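Side-chain contacts in acetone carboxylase alpha subunit (Xanthobacter autotrophicus Py2, PDB 5M45), which forms the alpha subunit of a metal-containing carboxylase complex and belongs to the hydantoinase B/oxoprolinase family: residues Asp70-Ala75 with Leu103-Ile108; Thr74-Ala79 with Gly88-Thr93; Pro82-Glu87 with Met231-Thr236. All blocks are in the same frame, centred on the assembly; numbering follows the deposited sequence.

How the contacts relate
Followed from the N terminus, the chain leaves helix 54-75 and returns to it twice in quick succession. Contact 2 closes the shorter loop, bringing strand 90-95 back under the helix, with eight residues between its two segments. Contact 1 starts from the same part of the helix, sharing Thr74 and Ala75 with contact 2, and closes a wider loop around it by way of the neighbouring strand 101-104. Contact 3 departs from inside both loops, at helix 82-85, and reaches helix 227-255, so it crosses the other two along the sequence. Together the three tie a pair of adjacent sheet strands, the helix over them, the short helix 82-85 and a long, sequence-distant helix into one buried region.

Contact 1 (Asp70-Ala75 with Leu103-Ile108); sequences DARETA and LTSTGI
Arg72 dominates this contact, lying across Ser105, Thr106 and Gly107 in the chain that runs on from strand 101-104. Its CG stands anti to the backbone N (chi1 173°), and the chain stays extended as far as NE, which carries the guanidinium away from the helix and along the opposing backbone. The aliphatic part does the closest touching: Arg72 CD lies 3.3 Å from Thr106 O. The same methylene rests against the serine hydroxyl, with Arg72 CD 3.5 Å from Ser105 OG.

Further out, the guanidinium lays one face over the backbone between Thr106 and Gly107. Gly107 N sits over the centre of that face, and the lack of a side chain lets Gly107 CA come within 3.6 Å of Arg72 NH2. Although Arg72 NE is 3.4 Å from Thr106 O, the angle is too poor for a hydrogen bond. That oxygen is instead gripped from its own segment, Ser105 OG donating to Thr106 O at 2.9 Å, in the carbonyl plane and on a lone pair.

The Arg72 and Thr106 side chains cross at about a right angle, and a water joins their polar ends. It accepts from Arg72 NH1 at 2.8 Å and donates to Thr106 OG1 at 2.9 Å. Other bonds fix both groups: Arg72 NH2 hydrogen-bonds to Gly88 O, with weaker help from Leu90 O at NE, while Thr106 OG1 pairs with Glu482 OE2. The guanidinium is thus held in place while its face packs on the backbone.

Helix 54-75 thereby lies beside the chain continuing from strand 101-104, whose neighbour 90-95 bonds to Ser105 through Phe92 and also supplies the Phe92 side chain against which Ala71 and Arg72 pack.

Contact 2 (Thr74-Ala79 with Gly88-Thr93); sequences TAKKIA and GELCFT
Helix-on-sheet packing is the motif here: Ala75 and Lys76, late in helix 54-75 and in the 3-10 turn that follows, rest on Leu90 and Phe92 of strand 90-95. Residues two apart on a strand turn their side chains to the same face, and these two meet successive positions of the helical backbone.

Leu90 touches with both methyls. Its two branches reach one carbon, with Lys76 CB lying 4.0 Å from Leu90 CD1 and equally far from CD2, so the methyl fork sits astride the base of the lysine. The closest packing of the lysine is at this base. Its chain leads away and bends at its last torsion (chi4 80°), taking NZ to a weak hydrogen bond with Glu85 O. Beside this pair, Ala75 CB approaches Phe92 CE2 at 4.2 Å, a purely apolar touch. The same ring also leans on Ile244 of helix 227-255.

No hydrogen bond spans the two segments, and each holds its own shape. The 3-10 turn shows in the bond from Ile78 N to Ala75 O, 3.1 Å long, which links residues three apart. Across from it, Gly88 leaves the preceding helix with positive phi (73°), and an inverse gamma turn centred on Glu89 swings the chain into the strand.

Cys91 points to the other face of the strand, against Ser105 and Thr104. The result is one layer of helix packed on the face of an antiparallel sheet, an alpha+beta arrangement in which alternate strand residues face the helix.

Contact 3 (Pro82-Glu87 with Met231-Thr236); sequences PIVEQE and MLDERT
Val84 is the one side chain of helix 82-85 that reaches helix 227-255, where Asp233 and Thr236, three residues apart and so on neighbouring turns, receive its two methyls. The tight part is with the aspartate. Val84 CG2 lies 3.5 Å from Asp233 OD1, and the valine CB is also close, at 3.9 Å from the same oxygen. The two side chains slide past one another in opposite directions, so a carboxylate oxygen runs alongside the branch of the valine. The touch is a plain van der Waals one, without a hydrogen bond.

The looser part lies with Thr236, whose methyl meets the other branch tip to tip, Val84 CG1 being 4.2 Å from Thr236 CG2. The threonine torsion explains which branch faces the valine: CG2 is anti to the backbone N, while OG1 (chi1 -63°) turns back along its own helix. There Thr236 OG1 donates to Leu232 O at 2.9 Å, tilted 28° from the carbonyl plane. Thr236 N bonds to that oxygen from the opposite face, so Leu232 O is gripped twice and the buried hydroxyl is satisfied within its helix.

All three touching residues are buried, and the more open flanks belong to residues that take no part in the touch. Gln86 pairs with Asp487, and Arg235 makes a salt bridge to an acidic side chain on the chain of another protein.

Thr174 of strand 165-175 touches Val84, Asp233 and Thr236 alike, and Ile83 packs on His175, which binds manganese with His150 and Asp153. The Val84 side chain is about 9 Å from that ion. The motif is a pair of helices packed on each other and on the strand that carries the manganese ligand His175.

Contact 1 (Asp70-Ala75 with Leu103-Ile108)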
ATOM      1  N   ASP A  70       7.221  28.263 -17.919  1.00 15.56           N
ATOM      2  CA  ASP A  70       8.173  27.561 -18.751  1.00 16.17           C
ATOM      3  C   ASP A  70       8.495  26.145 -18.223  1.00 16.06           C
ATOM      4  O   ASP A  70       8.676  25.217 -19.028  1.00 16.08           O
ATOM      5  CB  ASP A  70       9.469  28.351 -18.916  1.00 17.12           C
ATOM      6  CG  ASP A  70      10.502  27.612 -19.816  1.00 18.17           C
ATOM      7  OD1 ASP A  70      10.219  27.379 -21.002  1.00 19.09           O
ATOM      8  OD2 ASP A  70      11.577  27.234 -19.294  1.00 19.55           O
ATOM      9  N   ALA A  71       8.560  25.985 -16.909  1.00 15.31           N
ATOM     10  CA  ALA A  71       8.771  24.652 -16.335  1.00 15.23           C
ATOM     11  C   ALA A  71       7.657  23.659 -16.748  1.00 14.89           C
ATOM     12  O   ALA A  71       7.955  22.525 -17.184  1.00 14.74           O
ATOM     13  CB  ALA A  71       8.866  24.742 -14.824  1.00 15.15           C
ATOM     14  N   ARG A  72       6.398  24.088 -16.654  1.00 14.28           N
ATOM     15  CA  ARG A  72       5.294  23.239 -17.080  1.00 14.31           C
ATOM     16  C   ARG A  72       5.344  22.920 -18.595  1.00 14.83           C
ATOM     17  O   ARG A  72       5.219  21.757 -19.010  1.00 14.51           O
ATOM     18  CB  ARG A  72       3.950  23.880 -16.708  1.00 14.16           C
ATOM     19  CG  ARG A  72       2.730  23.149 -17.271  1.00 13.94           C
ATOM     20  CD  ARG A  72       1.485  23.553 -16.511  1.00 13.84           C
ATOM     21  NE  ARG A  72       0.258  22.989 -17.068  1.00 13.79           N
ATOM     22  CZ  ARG A  72      -0.428  23.497 -18.093  1.00 14.25           C
ATOM     23  NH1 ARG A  72      -0.023  24.622 -18.707  1.00 14.39           N
ATOM     24  NH2 ARG A  72      -1.536  22.905 -18.495  1.00 14.32           N
ATOM     25  N   GLU A  73       5.515  23.957 -19.414  1.00 15.26           N
ATOM     26  CA  GLU A  73       5.525  23.806 -20.871  1.00 16.06           C
ATOM     27  C   GLU A  73       6.661  22.887 -21.359  1.00 15.80           C
ATOM     28  O   GLU A  73       6.470  22.086 -22.281  1.00 15.78           O
ATOM     29  CB  GLU A  73       5.600  25.215 -21.530  1.00 17.13           C
ATOM     30  CG  GLU A  73       5.813  25.263 -23.053  1.00 18.23           C
ATOM     31  CD  GLU A  73       4.614  24.799 -23.870  1.00 19.43           C
ATOM     32  OE1 GLU A  73       3.496  24.716 -23.325  1.00 19.65           O
ATOM     33  OE2 GLU A  73       4.805  24.585 -25.118  1.00 20.56           O
ATOM     34  N   THR A  74       7.833  22.994 -20.731  1.00 15.66           N
ATOM     35  CA  THR A  74       9.024  22.217 -21.114  1.00 15.69           C
ATOM     36  C   THR A  74       9.054  20.808 -20.518  1.00 15.28           C
ATOM     37  O   THR A  74       9.261  19.823 -21.245  1.00 15.13           O
ATOM     38  CB  THR A  74      10.293  23.001 -20.685  1.00 16.23           C
ATOM     39  OG1 THR A  74      10.283  24.245 -21.377  1.00 16.93           O
ATOM     40  CG2 THR A  74      11.591  22.272 -21.017  1.00 16.48           C
ATOM     41  N   ALA A  75       8.867  20.687 -19.194  1.00 14.97           N
ATOM     42  CA  ALA A  75       9.009  19.398 -18.542  1.00 15.00           C
ATOM     43  C   ALA A  75       7.977  18.363 -18.989  1.00 15.28           C
ATOM     44  O   ALA A  75       8.263  17.190 -18.969  1.00 15.12           O
ATOM     45  CB  ALA A  75       8.963  19.539 -17.038  1.00 14.99           C
ATOM     46  N   LEU A 103       3.665  32.367  -6.674  1.00 14.65           N
ATOM     47  CA  LEU A 103       3.352  32.309  -8.119  1.00 14.38           C
ATOM     48  C   LEU A 103       3.179  30.839  -8.542  1.00 13.95           C
ATOM     49  O   LEU A 103       3.778  29.905  -7.936  1.00 13.93           O
ATOM     50  CB  LEU A 103       4.507  32.907  -8.941  1.00 14.73           C
ATOM     51  CG  LEU A 103       4.734  34.414  -8.779  1.00 15.20           C
ATOM     52  CD1 LEU A 103       6.014  34.906  -9.382  1.00 15.24           C
ATOM     53  CD2 LEU A 103       3.602  35.218  -9.400  1.00 15.62           C
ATOM     54  N   THR A 104       2.459  30.631  -9.643  1.00 13.29           N
ATOM     55  CA  THR A 104       2.217  29.277 -10.159  1.00 12.94           C
ATOM     56  C   THR A 104       2.072  29.258 -11.675  1.00 12.66           C
ATOM     57  O   THR A 104       1.646  30.232 -12.267  1.00 12.59           O
ATOM     58  CB  THR A 104       0.955  28.659  -9.464  1.00 12.88           C
ATOM     59  OG1 THR A 104       0.770  27.303  -9.833  1.00 12.86           O
ATOM     60  CG2 THR A 104      -0.284  29.442  -9.786  1.00 12.96           C
ATOM     61  N   SER A 105       2.400  28.126 -12.298  1.00 12.36           N
ATOM     62  CA  SER A 105       1.917  27.841 -13.674  1.00 12.40           C
ATOM     63  C   SER A 105       0.384  27.688 -13.648  1.00 12.51           C
ATOM     64  O   SER A 105      -0.192  27.580 -12.575  1.00 12.45           O
ATOM     65  CB  SER A 105       2.544  26.537 -14.226  1.00 12.28           C
ATOM     66  OG  SER A 105       2.019  25.376 -13.585  1.00 12.08           O
ATOM     67  N   THR A 106      -0.247  27.618 -14.820  1.00 12.56           N
ATOM     68  CA  THR A 106      -1.630  27.173 -14.941  1.00 12.53           C
ATOM     69  C   THR A 106      -1.647  25.629 -14.918  1.00 12.39           C
ATOM     70  O   THR A 106      -0.662  25.019 -14.517  1.00 12.33           O
ATOM     71  CB  THR A 106      -2.366  27.809 -16.164  1.00 12.71           C
ATOM     72  OG1 THR A 106      -1.763  27.372 -17.391  1.00 12.97           O
ATOM     73  CG2 THR A 106      -2.293  29.320 -16.125  1.00 12.76           C
ATOM     74  N   GLY A 107      -2.753  25.003 -15.335  1.00 12.39           N
ATOM     75  CA  GLY A 107      -2.911  23.545 -15.279  1.00 12.35           C
ATOM     76  C   GLY A 107      -3.741  23.140 -14.050  1.00 12.28           C
ATOM     77  O   GLY A 107      -4.736  23.790 -13.746  1.00 12.39           O
ATOM     78  N   ILE A 108      -3.323  22.078 -13.336  1.00 12.27           N
ATOM     79  CA  ILE A 108      -4.115  21.537 -12.216  1.00 12.29           C
ATOM     80  C   ILE A 108      -3.811  22.262 -10.911  1.00 12.29           C
ATOM     81  O   ILE A 108      -3.182  21.685  -9.956  1.00 12.54           O
ATOM     82  CB  ILE A 108      -4.052  19.985 -12.095  1.00 12.22           C
ATOM     83  CG1 ILE A 108      -2.610  19.427 -12.145  1.00 12.19           C
ATOM     84  CG2 ILE A 108      -4.901  19.363 -13.226  1.00 12.37           C
ATOM     85  CD1 ILE A 108      -2.508  17.966 -11.740  1.00 12.29           C
TER
HETATM   86  O   HOH W   1      -0.930  26.785 -20.153  1.00 27.75           O

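Contact 2 (Thr74-Ala79 with Gly88-Thr93)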
ATOM      1  N   THR A  74       7.833  22.994 -20.731  1.00 15.66           N
ATOM      2  CA  THR A  74       9.024  22.217 -21.114  1.00 15.69           C
ATOM      3  C   THR A  74       9.054  20.808 -20.518  1.00 15.28           C
ATOM      4  O   THR A  74       9.261  19.823 -21.245  1.00 15.13           O
ATOM      5  CB  THR A  74      10.293  23.001 -20.685  1.00 16.23           C
ATOM      6  OG1 THR A  74      10.283  24.245 -21.377  1.00 16.93           O
ATOM      7  CG2 THR A  74      11.591  22.272 -21.017  1.00 16.48           C
ATOM      8  N   ALA A  75       8.867  20.687 -19.194  1.00 14.97           N
ATOM      9  CA  ALA A  75       9.009  19.398 -18.542  1.00 15.00           C
ATOM     10  C   ALA A  75       7.977  18.363 -18.989  1.00 15.28           C
ATOM     11  O   ALA A  75       8.263  17.190 -18.969  1.00 15.12           O
ATOM     12  CB  ALA A  75       8.963  19.539 -17.038  1.00 14.99           C
ATOM     13  N   LYS A  76       6.786  18.794 -19.436  1.00 15.61           N
ATOM     14  CA  LYS A  76       5.759  17.829 -19.845  1.00 15.90           C
ATOM     15  C   LYS A  76       6.195  16.962 -21.053  1.00 16.18           C
ATOM     16  O   LYS A  76       5.622  15.878 -21.259  1.00 15.68           O
ATOM     17  CB  LYS A  76       4.416  18.502 -20.096  1.00 16.53           C
ATOM     18  CG  LYS A  76       4.324  19.341 -21.379  1.00 17.46           C
ATOM     19  CD  LYS A  76       2.977  20.075 -21.381  1.00 18.35           C
ATOM     20  CE  LYS A  76       2.890  21.052 -22.515  1.00 19.60           C
ATOM     21  NZ  LYS A  76       2.552  20.290 -23.754  1.00 20.53           N
ATOM     22  N   LYS A  77       7.190  17.435 -21.823  1.00 16.06           N
ATOM     23  CA  LYS A  77       7.713  16.683 -22.938  1.00 16.51           C
ATOM     24  C   LYS A  77       8.514  15.440 -22.574  1.00 15.76           C
ATOM     25  O   LYS A  77       8.855  14.648 -23.468  1.00 15.81           O
ATOM     26  CB  LYS A  77       8.524  17.599 -23.864  1.00 17.69           C
ATOM     27  CG  LYS A  77       7.674  18.731 -24.481  1.00 18.93           C
ATOM     28  CD  LYS A  77       8.551  19.552 -25.450  1.00 20.66           C
ATOM     29  CE  LYS A  77       9.479  20.442 -24.599  1.00 21.41           C
ATOM     30  NZ  LYS A  77      10.385  21.209 -25.484  1.00 22.88           N
ATOM     31  N   ILE A  78       8.789  15.248 -21.274  1.00 15.05           N
ATOM     32  CA  ILE A  78       9.422  14.057 -20.747  1.00 14.63           C
ATOM     33  C   ILE A  78       8.485  12.846 -20.675  1.00 14.32           C
ATOM     34  O   ILE A  78       8.934  11.697 -20.810  1.00 14.18           O
ATOM     35  CB  ILE A  78      10.054  14.360 -19.351  1.00 14.48           C
ATOM     36  CG1 ILE A  78      11.204  15.373 -19.520  1.00 14.72           C
ATOM     37  CG2 ILE A  78      10.556  13.081 -18.666  1.00 14.56           C
ATOM     38  CD1 ILE A  78      11.611  16.079 -18.249  1.00 14.63           C
ATOM     39  N   ALA A  79       7.192  13.101 -20.455  1.00 13.93           N
ATOM     40  CA  ALA A  79       6.246  12.054 -20.090  1.00 13.74           C
ATOM     41  C   ALA A  79       5.868  11.126 -21.259  1.00 13.84           C
ATOM     42  O   ALA A  79       5.822  11.567 -22.417  1.00 14.21           O
ATOM     43  CB  ALA A  79       4.995  12.684 -19.499  1.00 13.43           C
ATOM     44  N   GLY A  88      -1.719  18.138 -20.489  1.00 15.99           N
ATOM     45  CA  GLY A  88      -1.141  19.115 -19.584  1.00 15.20           C
ATOM     46  C   GLY A  88      -1.689  19.072 -18.154  1.00 14.45           C
ATOM     47  O   GLY A  88      -1.754  20.125 -17.482  1.00 14.14           O
ATOM     48  N   GLU A  89      -2.036  17.876 -17.673  1.00 13.59           N
ATOM     49  CA  GLU A  89      -2.516  17.713 -16.273  1.00 13.28           C
ATOM     50  C   GLU A  89      -1.325  17.630 -15.306  1.00 12.87           C
ATOM     51  O   GLU A  89      -1.000  16.567 -14.759  1.00 13.01           O
ATOM     52  CB  GLU A  89      -3.500  16.540 -16.126  1.00 13.09           C
ATOM     53  CG  GLU A  89      -4.593  16.423 -17.205  1.00 13.20           C
ATOM     54  CD  GLU A  89      -5.399  17.676 -17.490  1.00 13.22           C
ATOM     55  OE1 GLU A  89      -6.160  17.670 -18.482  1.00 13.49           O
ATOM     56  OE2 GLU A  89      -5.319  18.691 -16.720  1.00 13.11           O
ATOM     57  N   LEU A  90      -0.634  18.769 -15.182  1.00 12.56           N
ATOM     58  CA  LEU A  90       0.510  18.970 -14.286  1.00 12.38           C
ATOM     59  C   LEU A  90       0.548  20.439 -13.869  1.00 12.20           C
ATOM     60  O   LEU A  90      -0.131  21.273 -14.472  1.00 12.16           O
ATOM     61  CB  LEU A  90       1.856  18.525 -14.919  1.00 12.35           C
ATOM     62  CG  LEU A  90       2.554  19.419 -15.945  1.00 12.60           C
ATOM     63  CD1 LEU A  90       3.991  18.956 -16.184  1.00 12.85           C
ATOM     64  CD2 LEU A  90       1.782  19.507 -17.255  1.00 12.72           C
ATOM     65  N   CYS A  91       1.328  20.730 -12.834  1.00 11.93           N
ATOM     66  CA  CYS A  91       1.427  22.112 -12.273  1.00 11.79           C
ATOM     67  C   CYS A  91       2.735  22.253 -11.495  1.00 11.48           C
ATOM     68  O   CYS A  91       3.146  21.310 -10.810  1.00 11.51           O
ATOM     69  CB  CYS A  91       0.235  22.380 -11.372  1.00 11.88           C
ATOM     70  SG  CYS A  91       0.155  23.978 -10.533  1.00 12.43           S
ATOM     71  N   PHE A  92       3.375  23.422 -11.600  1.00 11.26           N
ATOM     72  CA  PHE A  92       4.545  23.788 -10.787  1.00 10.99           C
ATOM     73  C   PHE A  92       4.311  25.112 -10.053  1.00 11.02           C
ATOM     74  O   PHE A  92       3.786  26.080 -10.646  1.00 11.12           O
ATOM     75  CB  PHE A  92       5.808  23.905 -11.645  1.00 10.87           C
ATOM     76  CG  PHE A  92       6.259  22.584 -12.225  1.00 10.77           C
ATOM     77  CD1 PHE A  92       6.992  21.680 -11.451  1.00 10.64           C
ATOM     78  CD2 PHE A  92       5.918  22.219 -13.517  1.00 10.78           C
ATOM     79  CE1 PHE A  92       7.383  20.454 -11.970  1.00 10.65           C
ATOM     80  CE2 PHE A  92       6.327  20.999 -14.048  1.00 10.82           C
ATOM     81  CZ  PHE A  92       7.048  20.115 -13.276  1.00 10.68           C
ATOM     82  N   THR A  93       4.677  25.135  -8.782  1.00 11.03           N
ATOM     83  CA  THR A  93       4.347  26.217  -7.893  1.00 11.23           C
ATOM     84  C   THR A  93       5.576  26.612  -7.011  1.00 11.37           C
ATOM     85  O   THR A  93       6.326  25.732  -6.506  1.00 11.24           O
ATOM     86  CB  THR A  93       3.120  25.850  -7.037  1.00 11.33           C
ATOM     87  OG1 THR A  93       2.020  25.454  -7.889  1.00 11.40           O
ATOM     88  CG2 THR A  93       2.695  27.048  -6.169  1.00 11.46           C
TER

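Contact 3 (Pro82-Glu87 with Met231-Thr236)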
ATOM      1  N   PRO A  82      -0.162  10.365 -22.096  1.00 13.95           N
ATOM      2  CA  PRO A  82      -0.808  11.520 -22.731  1.00 13.85           C
ATOM      3  C   PRO A  82      -1.512  12.488 -21.775  1.00 13.40           C
ATOM      4  O   PRO A  82      -1.676  13.650 -22.103  1.00 13.41           O
ATOM      5  CB  PRO A  82      -1.843  10.899 -23.664  1.00 14.33           C
ATOM      6  CG  PRO A  82      -1.406   9.484 -23.881  1.00 14.44           C
ATOM      7  CD  PRO A  82      -0.552   9.086 -22.704  1.00 14.40           C
ATOM      8  N   ILE A  83      -1.908  12.001 -20.613  1.00 13.01           N
ATOM      9  CA  ILE A  83      -2.520  12.814 -19.543  1.00 12.79           C
ATOM     10  C   ILE A  83      -1.616  14.013 -19.203  1.00 12.75           C
ATOM     11  O   ILE A  83      -2.098  15.155 -19.071  1.00 12.47           O
ATOM     12  CB  ILE A  83      -2.833  11.959 -18.306  1.00 12.60           C
ATOM     13  CG1 ILE A  83      -3.888  10.869 -18.623  1.00 12.66           C
ATOM     14  CG2 ILE A  83      -3.322  12.820 -17.132  1.00 12.61           C
ATOM     15  CD1 ILE A  83      -4.042   9.809 -17.539  1.00 12.49           C
ATOM     16  N   VAL A  84      -0.314  13.744 -19.099  1.00 12.77           N
ATOM     17  CA  VAL A  84       0.687  14.777 -18.830  1.00 12.90           C
ATOM     18  C   VAL A  84       1.201  15.458 -20.114  1.00 13.78           C
ATOM     19  O   VAL A  84       1.159  16.693 -20.245  1.00 13.59           O
ATOM     20  CB  VAL A  84       1.845  14.191 -17.994  1.00 12.61           C
ATOM     21  CG1 VAL A  84       2.993  15.210 -17.850  1.00 12.65           C
ATOM     22  CG2 VAL A  84       1.328  13.746 -16.617  1.00 12.38           C
ATOM     23  N   GLU A  85       1.660  14.649 -21.061  1.00 14.89           N
ATOM     24  CA  GLU A  85       2.343  15.166 -22.254  1.00 16.33           C
ATOM     25  C   GLU A  85       1.461  15.996 -23.226  1.00 16.53           C
ATOM     26  O   GLU A  85       1.922  17.020 -23.765  1.00 16.65           O
ATOM     27  CB  GLU A  85       3.009  14.011 -22.999  1.00 17.38           C
ATOM     28  CG  GLU A  85       3.990  14.474 -24.069  1.00 18.88           C
ATOM     29  CD  GLU A  85       3.368  14.881 -25.414  1.00 20.30           C
ATOM     30  OE1 GLU A  85       4.038  15.725 -26.081  1.00 22.60           O
ATOM     31  OE2 GLU A  85       2.266  14.398 -25.801  1.00 21.34           O
ATOM     32  N   GLN A  86       0.225  15.557 -23.454  1.00 16.99           N
ATOM     33  CA  GLN A  86      -0.681  16.261 -24.374  1.00 17.25           C
ATOM     34  C   GLN A  86      -1.721  17.105 -23.604  1.00 17.45           C
ATOM     35  O   GLN A  86      -1.841  18.302 -23.842  1.00 17.00           O
ATOM     36  CB  GLN A  86      -1.383  15.298 -25.337  1.00 17.50           C
ATOM     37  CG  GLN A  86      -2.279  16.053 -26.321  1.00 17.56           C
ATOM     38  CD  GLN A  86      -2.797  15.238 -27.500  1.00 17.76           C
ATOM     39  OE1 GLN A  86      -3.458  14.215 -27.366  1.00 17.54           O
ATOM     40  NE2 GLN A  86      -2.519  15.734 -28.692  1.00 18.50           N
ATOM     41  N   GLU A  87      -2.483  16.483 -22.709  1.00 17.72           N
ATOM     42  CA  GLU A  87      -3.503  17.220 -21.938  1.00 18.41           C
ATOM     43  C   GLU A  87      -2.966  18.275 -20.945  1.00 17.21           C
ATOM     44  O   GLU A  87      -3.707  19.172 -20.567  1.00 16.50           O
ATOM     45  CB  GLU A  87      -4.398  16.275 -21.148  1.00 20.28           C
ATOM     46  CG  GLU A  87      -5.695  15.880 -21.819  1.00 22.88           C
ATOM     47  CD  GLU A  87      -5.431  15.146 -23.061  1.00 24.99           C
ATOM     48  OE1 GLU A  87      -5.606  15.816 -24.120  1.00 27.20           O
ATOM     49  OE2 GLU A  87      -4.982  13.946 -22.930  1.00 27.13           O
ATOM     50  N   MET A 231       7.300   6.073 -13.978  1.00 12.76           N
ATOM     51  CA  MET A 231       8.736   6.447 -13.959  1.00 12.87           C
ATOM     52  C   MET A 231       8.985   7.781 -14.698  1.00 12.73           C
ATOM     53  O   MET A 231       9.688   8.675 -14.178  1.00 12.54           O
ATOM     54  CB  MET A 231       9.619   5.332 -14.543  1.00 13.26           C
ATOM     55  CG  MET A 231       9.740   4.097 -13.628  1.00 13.54           C
ATOM     56  SD  MET A 231      10.538   2.664 -14.403  1.00 13.97           S
ATOM     57  CE  MET A 231      12.210   3.254 -14.367  1.00 14.16           C
ATOM     58  N   LEU A 232       8.372   7.926 -15.892  1.00 12.78           N
ATOM     59  CA  LEU A 232       8.566   9.142 -16.659  1.00 12.93           C
ATOM     60  C   LEU A 232       7.789  10.356 -16.066  1.00 12.89           C
ATOM     61  O   LEU A 232       8.236  11.509 -16.216  1.00 12.78           O
ATOM     62  CB  LEU A 232       8.307   8.920 -18.161  1.00 13.05           C
ATOM     63  CG  LEU A 232       9.389   8.052 -18.838  1.00 13.34           C
ATOM     64  CD1 LEU A 232       8.936   7.472 -20.166  1.00 13.48           C
ATOM     65  CD2 LEU A 232      10.688   8.817 -19.023  1.00 13.38           C
ATOM     66  N   ASP A 233       6.645  10.118 -15.406  1.00 13.03           N
ATOM     67  CA  ASP A 233       5.955  11.188 -14.662  1.00 12.83           C
ATOM     68  C   ASP A 233       6.825  11.712 -13.497  1.00 12.63           C
ATOM     69  O   ASP A 233       6.864  12.924 -13.223  1.00 12.50           O
ATOM     70  CB  ASP A 233       4.548  10.742 -14.173  1.00 12.99           C
ATOM     71  CG  ASP A 233       3.521  10.622 -15.333  1.00 13.23           C
ATOM     72  OD1 ASP A 233       3.754  11.161 -16.456  1.00 13.47           O
ATOM     73  OD2 ASP A 233       2.441   9.981 -15.143  1.00 13.68           O
ATOM     74  N   GLU A 234       7.566  10.813 -12.847  1.00 12.48           N
ATOM     75  CA  GLU A 234       8.474  11.219 -11.798  1.00 12.42           C
ATOM     76  C   GLU A 234       9.638  12.095 -12.318  1.00 12.27           C
ATOM     77  O   GLU A 234       9.977  13.116 -11.706  1.00 11.78           O
ATOM     78  CB  GLU A 234       8.981  10.004 -10.995  1.00 12.51           C
ATOM     79  CG  GLU A 234      10.075  10.314  -9.965  1.00 12.55           C
ATOM     80  CD  GLU A 234      10.339   9.143  -9.025  1.00 12.65           C
ATOM     81  OE1 GLU A 234      10.661   8.034  -9.525  1.00 12.68           O
ATOM     82  OE2 GLU A 234      10.221   9.348  -7.789  1.00 12.67           O
ATOM     83  N   ARG A 235      10.254  11.688 -13.427  1.00 12.33           N
ATOM     84  CA  ARG A 235      11.322  12.493 -14.037  1.00 12.46           C
ATOM     85  C   ARG A 235      10.799  13.869 -14.491  1.00 12.20           C
ATOM     86  O   ARG A 235      11.520  14.865 -14.347  1.00 12.07           O
ATOM     87  CB  ARG A 235      12.024  11.746 -15.187  1.00 12.91           C
ATOM     88  CG  ARG A 235      12.667  10.416 -14.752  1.00 13.26           C
ATOM     89  CD  ARG A 235      13.797  10.622 -13.712  1.00 13.53           C
ATOM     90  NE  ARG A 235      14.362   9.384 -13.266  1.00 13.98           N
ATOM     91  CZ  ARG A 235      15.426   9.275 -12.455  1.00 14.57           C
ATOM     92  NH1 ARG A 235      15.875   8.083 -12.084  1.00 14.98           N
ATOM     93  NH2 ARG A 235      16.066  10.335 -11.982  1.00 14.56           N
ATOM     94  N   THR A 236       9.553  13.917 -14.998  1.00 11.90           N
ATOM     95  CA  THR A 236       8.851  15.165 -15.306  1.00 11.85           C
ATOM     96  C   THR A 236       8.780  16.129 -14.112  1.00 11.93           C
ATOM     97  O   THR A 236       9.092  17.320 -14.246  1.00 12.07           O
ATOM     98  CB  THR A 236       7.384  14.875 -15.802  1.00 11.65           C
ATOM     99  OG1 THR A 236       7.455  14.127 -17.039  1.00 11.77           O
ATOM    100  CG2 THR A 236       6.612  16.136 -16.035  1.00 11.56           C
TER